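Local coordinates for protein putative hydantoin racemase (PDB 3QVL) that racemises allantoin and probably also 5-monosubstituted hydantoins, interconverting their D and L forms, at residues G72-L83 against A90-E99. Numbering follows the deposited sequence. Where two conformers were deposited one is given.
Sequences GHVIASFGDPGL and AQGPVIGIAE. Unlike the reference sequence in segment 72-83: S77 (reference Cys). With 5HY ([(4R)-2,5-dioxoimidazolidin-4-yl]acetic acid), chain C.
D80 holds the N-terminus of helix 97-108 with both carboxylate oxygens. OD1 accepts from A98 N (3.0 Å) and OD2 from E99 N (3.0 Å), each through its syn lone pair. The positive helix end probably favours the charged carboxylate. Y132 also bonds OD2. D80 CG lies 3.5 Å from G96 CA, the N-cap residue of the helix. The extended E99 side chain (chi1 177°) brings OE1 to G96 N (3.0 Å), while OE2 forms a salt bridge with R87.

This end is packed tightly. A98 CB sits over one face of the F78 ring in a CH-pi contact, 3.9 Å from its centroid. I97 has CG1 between its backbone N and carbonyl carbon (chi1 63°), which lays CG1 and CD1 against the backbone of A76 and S77. F78 N binds 5HY O (2.9 Å); S77, Cys in the reference sequence, also lines this pocket.

The other end reaches solvent at its margin, at Q91 and G92. H73 itself is buried, NE2 lying 3.5 Å from A90 CB. A water links NE2 to G92 N, and ND1 bonds Q5 on strand 2-7.

Between them, strands 72-75 and 94-96 pair in parallel, joined through helix 83-89 as a beta-alpha-beta unit. Strand 2-7 flanks 72-75 on its other edge; helices 48-68 and 203-216 pack against the H73 and V74 faces.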
loop_
_atom_site.group_PDB
_atom_site.type_symbol
_atom_site.label_atom_id
_atom_site.label_comp_id
_atom_site.label_asym_id
_atom_site.label_seq_id
_atom_site.Cartn_x
_atom_site.Cartn_y
_atom_site.Cartn_z
ATOM N N GLY A 72 14.805 12.118 28.728
ATOM C CA GLY A 72 13.830 11.839 27.678
ATOM C C GLY A 72 12.452 12.398 27.970
ATOM O O GLY A 72 12.193 12.904 29.065
ATOM N N HIS A 73 11.567 12.303 26.980
ATOM C CA HIS A 73 10.223 12.867 27.079
ATOM C C HIS A 73 9.161 11.886 26.593
ATOM O O HIS A 73 9.419 11.050 25.723
ATOM C CB HIS A 73 10.106 14.157 26.261
ATOM C CG HIS A 73 11.257 15.100 26.429
ATOM N ND1 HIS A 73 11.198 16.213 27.239
ATOM C CD2 HIS A 73 12.492 15.105 25.872
ATOM C CE1 HIS A 73 12.348 16.862 27.177
ATOM N NE2 HIS A 73 13.152 16.207 26.359
ATOM N N VAL A 74 7.964 12.009 27.162
ATOM C CA VAL A 74 6.799 11.244 26.728
ATOM C C VAL A 74 5.658 12.210 26.398
ATOM O O VAL A 74 5.341 13.094 27.196
ATOM C CB VAL A 74 6.348 10.227 27.812
ATOM C CG1 VAL A 74 5.003 9.603 27.459
ATOM C CG2 VAL A 74 7.401 9.137 28.004
ATOM N N ILE A 75 5.062 12.051 25.217
ATOM C CA ILE A 75 3.871 12.818 24.841
ATOM C C ILE A 75 2.635 11.972 25.140
ATOM O O ILE A 75 2.355 10.987 24.447
ATOM C CB ILE A 75 3.912 13.273 23.363
ATOM C CG1 ILE A 75 5.101 14.213 23.133
ATOM C CG2 ILE A 75 2.603 13.962 22.969
ATOM C CD1 ILE A 75 5.338 14.581 21.683
ATOM N N ALA A 76 1.902 12.371 26.178
ATOM C CA ALA A 76 0.884 11.517 26.789
ATOM C C ALA A 76 -0.568 11.741 26.354
ATOM O O ALA A 76 -1.483 11.749 27.185
ATOM C CB ALA A 76 1.012 11.545 28.313
ATOM N N SER A 77 -0.755 11.931 25.049
ATOM C CA SER A 77 -2.075 11.956 24.420
ATOM C C SER A 77 -2.055 11.020 23.216
ATOM O O SER A 77 -1.052 10.953 22.501
ATOM C CB SER A 77 -2.444 13.372 23.983
ATOM O OG SER A 77 -3.740 13.413 23.415
ATOM N N PHE A 78 -3.156 10.305 22.991
ATOM C CA PHE A 78 -3.209 9.273 21.943
ATOM C C PHE A 78 -3.106 9.755 20.485
ATOM O O PHE A 78 -3.041 8.943 19.562
ATOM C CB PHE A 78 -4.439 8.378 22.138
ATOM C CG PHE A 78 -4.317 7.028 21.487
ATOM C CD1 PHE A 78 -3.466 6.059 22.015
ATOM C CD2 PHE A 78 -5.053 6.723 20.346
ATOM C CE1 PHE A 78 -3.350 4.808 21.413
ATOM C CE2 PHE A 78 -4.942 5.476 19.738
ATOM C CZ PHE A 78 -4.089 4.518 20.274
ATOM N N GLY A 79 -3.082 11.066 20.278
ATOM C CA GLY A 79 -2.829 11.611 18.949
ATOM C C GLY A 79 -1.361 11.925 18.718
ATOM O O GLY A 79 -0.978 12.339 17.621
ATOM N N ASP A 80 -0.546 11.718 19.754
ATOM C CA ASP A 80 0.881 12.074 19.756
ATOM C C ASP A 80 1.153 13.467 19.163
ATOM O O ASP A 80 2.008 13.608 18.284
ATOM C CB ASP A 80 1.716 11.007 19.025
ATOM C CG ASP A 80 1.623 9.632 19.672
ATOM O OD1 ASP A 80 1.091 9.518 20.797
ATOM O OD2 ASP A 80 2.095 8.657 19.049
ATOM N N PRO A 81 0.431 14.502 19.646
ATOM C CA PRO A 81 0.539 15.825 19.031
ATOM C C PRO A 81 1.932 16.432 19.163
ATOM O O PRO A 81 2.532 16.399 20.243
ATOM C CB PRO A 81 -0.488 16.661 19.807
ATOM C CG PRO A 81 -0.613 15.989 21.113
ATOM C CD PRO A 81 -0.450 14.525 20.827
ATOM N N GLY A 82 2.436 16.961 18.051
ATOM C CA GLY A 82 3.739 17.617 18.006
ATOM C C GLY A 82 4.931 16.699 18.210
ATOM O O GLY A 82 5.986 17.152 18.652
ATOM N N LEU A 83 4.771 15.419 17.877
ATOM C CA LEU A 83 5.822 14.421 18.106
ATOM C C LEU A 83 7.136 14.757 17.399
ATOM O O LEU A 83 8.193 14.789 18.032
ATOM C CB LEU A 83 5.349 13.010 17.723
ATOM C CG LEU A 83 6.346 11.856 17.913
ATOM C CD1 LEU A 83 6.666 11.610 19.386
ATOM C CD2 LEU A 83 5.831 10.583 17.258
ATOM N N ALA A 90 13.973 18.724 21.293
ATOM C CA ALA A 90 14.605 17.982 22.387
ATOM C C ALA A 90 15.906 17.301 21.968
ATOM O O ALA A 90 16.093 16.963 20.796
ATOM C CB ALA A 90 13.639 16.960 22.966
ATOM N N GLN A 91 16.799 17.114 22.936
ATOM C CA GLN A 91 18.018 16.338 22.732
ATOM C C GLN A 91 17.751 14.865 23.037
ATOM O O GLN A 91 18.089 13.988 22.239
ATOM C CB GLN A 91 19.164 16.872 23.598
ATOM C CG GLN A 91 20.463 16.079 23.460
ATOM C CD GLN A 91 21.678 16.816 23.996
ATOM O OE1 GLN A 91 21.580 17.620 24.924
ATOM N NE2 GLN A 91 22.837 16.538 23.409
ATOM N N GLY A 92 17.146 14.605 24.195
ATOM C CA GLY A 92 16.737 13.256 24.574
ATOM C C GLY A 92 15.580 12.773 23.717
ATOM O O GLY A 92 14.872 13.589 23.117
ATOM N N PRO A 93 15.378 11.444 23.647
ATOM C CA PRO A 93 14.308 10.879 22.825
ATOM C C PRO A 93 12.912 11.300 23.286
ATOM O O PRO A 93 12.688 11.517 24.480
ATOM C CB PRO A 93 14.490 9.367 23.001
ATOM C CG PRO A 93 15.235 9.216 24.280
ATOM C CD PRO A 93 16.149 10.395 24.338
ATOM N N VAL A 94 11.999 11.429 22.327
ATOM C CA VAL A 94 10.603 11.760 22.605
ATOM C C VAL A 94 9.719 10.647 22.048
ATOM O O VAL A 94 9.763 10.352 20.851
ATOM C CB VAL A 94 10.186 13.118 21.986
ATOM C CG1 VAL A 94 8.775 13.492 22.420
ATOM C CG2 VAL A 94 11.162 14.222 22.374
ATOM N N ILE A 95 8.924 10.036 22.924
ATOM C CA ILE A 95 8.060 8.919 22.545
ATOM C C ILE A 95 6.590 9.263 22.779
ATOM O O ILE A 95 6.210 9.698 23.868
ATOM C CB ILE A 95 8.429 7.613 23.316
ATOM C CG1 ILE A 95 9.935 7.307 23.221
ATOM C CG2 ILE A 95 7.586 6.426 22.835
ATOM C CD1 ILE A 95 10.464 7.064 21.807
ATOM N N GLY A 96 5.772 9.076 21.746
ATOM C CA GLY A 96 4.328 9.250 21.864
ATOM C C GLY A 96 3.686 8.008 22.452
ATOM O O GLY A 96 4.206 6.900 22.289
ATOM N N ILE A 97 2.557 8.182 23.137
ATOM C CA ILE A 97 1.888 7.044 23.775
ATOM C C ILE A 97 1.137 6.141 22.792
ATOM O O ILE A 97 1.051 4.933 23.008
ATOM C CB ILE A 97 0.987 7.448 24.978
ATOM C CG1 ILE A 97 -0.165 8.360 24.546
ATOM C CG2 ILE A 97 1.834 8.072 26.084
ATOM C CD1 ILE A 97 -1.365 8.306 25.480
ATOM N N ALA A 98 0.605 6.723 21.719
ATOM C CA ALA A 98 0.003 5.933 20.646
ATOM C C ALA A 98 1.084 5.102 19.968
ATOM O O ALA A 98 0.917 3.899 19.762
ATOM C CB ALA A 98 -0.693 6.828 19.640
ATOM N N GLU A 99 2.194 5.763 19.645
ATOM C CA GLU A 99 3.372 5.130 19.063
ATOM C C GLU A 99 3.831 3.932 19.896
ATOM O O GLU A 99 3.963 2.823 19.375
ATOM C CB GLU A 99 4.496 6.165 18.936
ATOM C CG GLU A 99 5.820 5.634 18.396
ATOM C CD GLU A 99 6.948 6.646 18.514
ATOM O OE1 GLU A 99 6.945 7.453 19.471
ATOM O OE2 GLU A 99 7.848 6.634 17.650
HETATM C C 5HY C . -5.802 11.594 24.927
HETATM N N 5HY C . -7.187 13.180 24.000
HETATM O O 5HY C . -5.119 10.592 25.131
HETATM C CA 5HY C . -6.571 11.896 23.647
HETATM C CB 5HY C . -7.621 10.814 23.309
HETATM C CG 5HY C . -8.550 10.385 24.457
HETATM O OAB 5HY C . -7.091 14.560 25.788
HETATM N NAF 5HY C . -5.961 12.601 25.782
HETATM C CAI 5HY C . -6.762 13.517 25.223
HETATM O OD1 5HY C . -9.529 9.680 24.136
HETATM O OD2 5HY C . -8.270 10.742 25.622
HETATM O O HOH W 1 15.791 16.883 25.647
#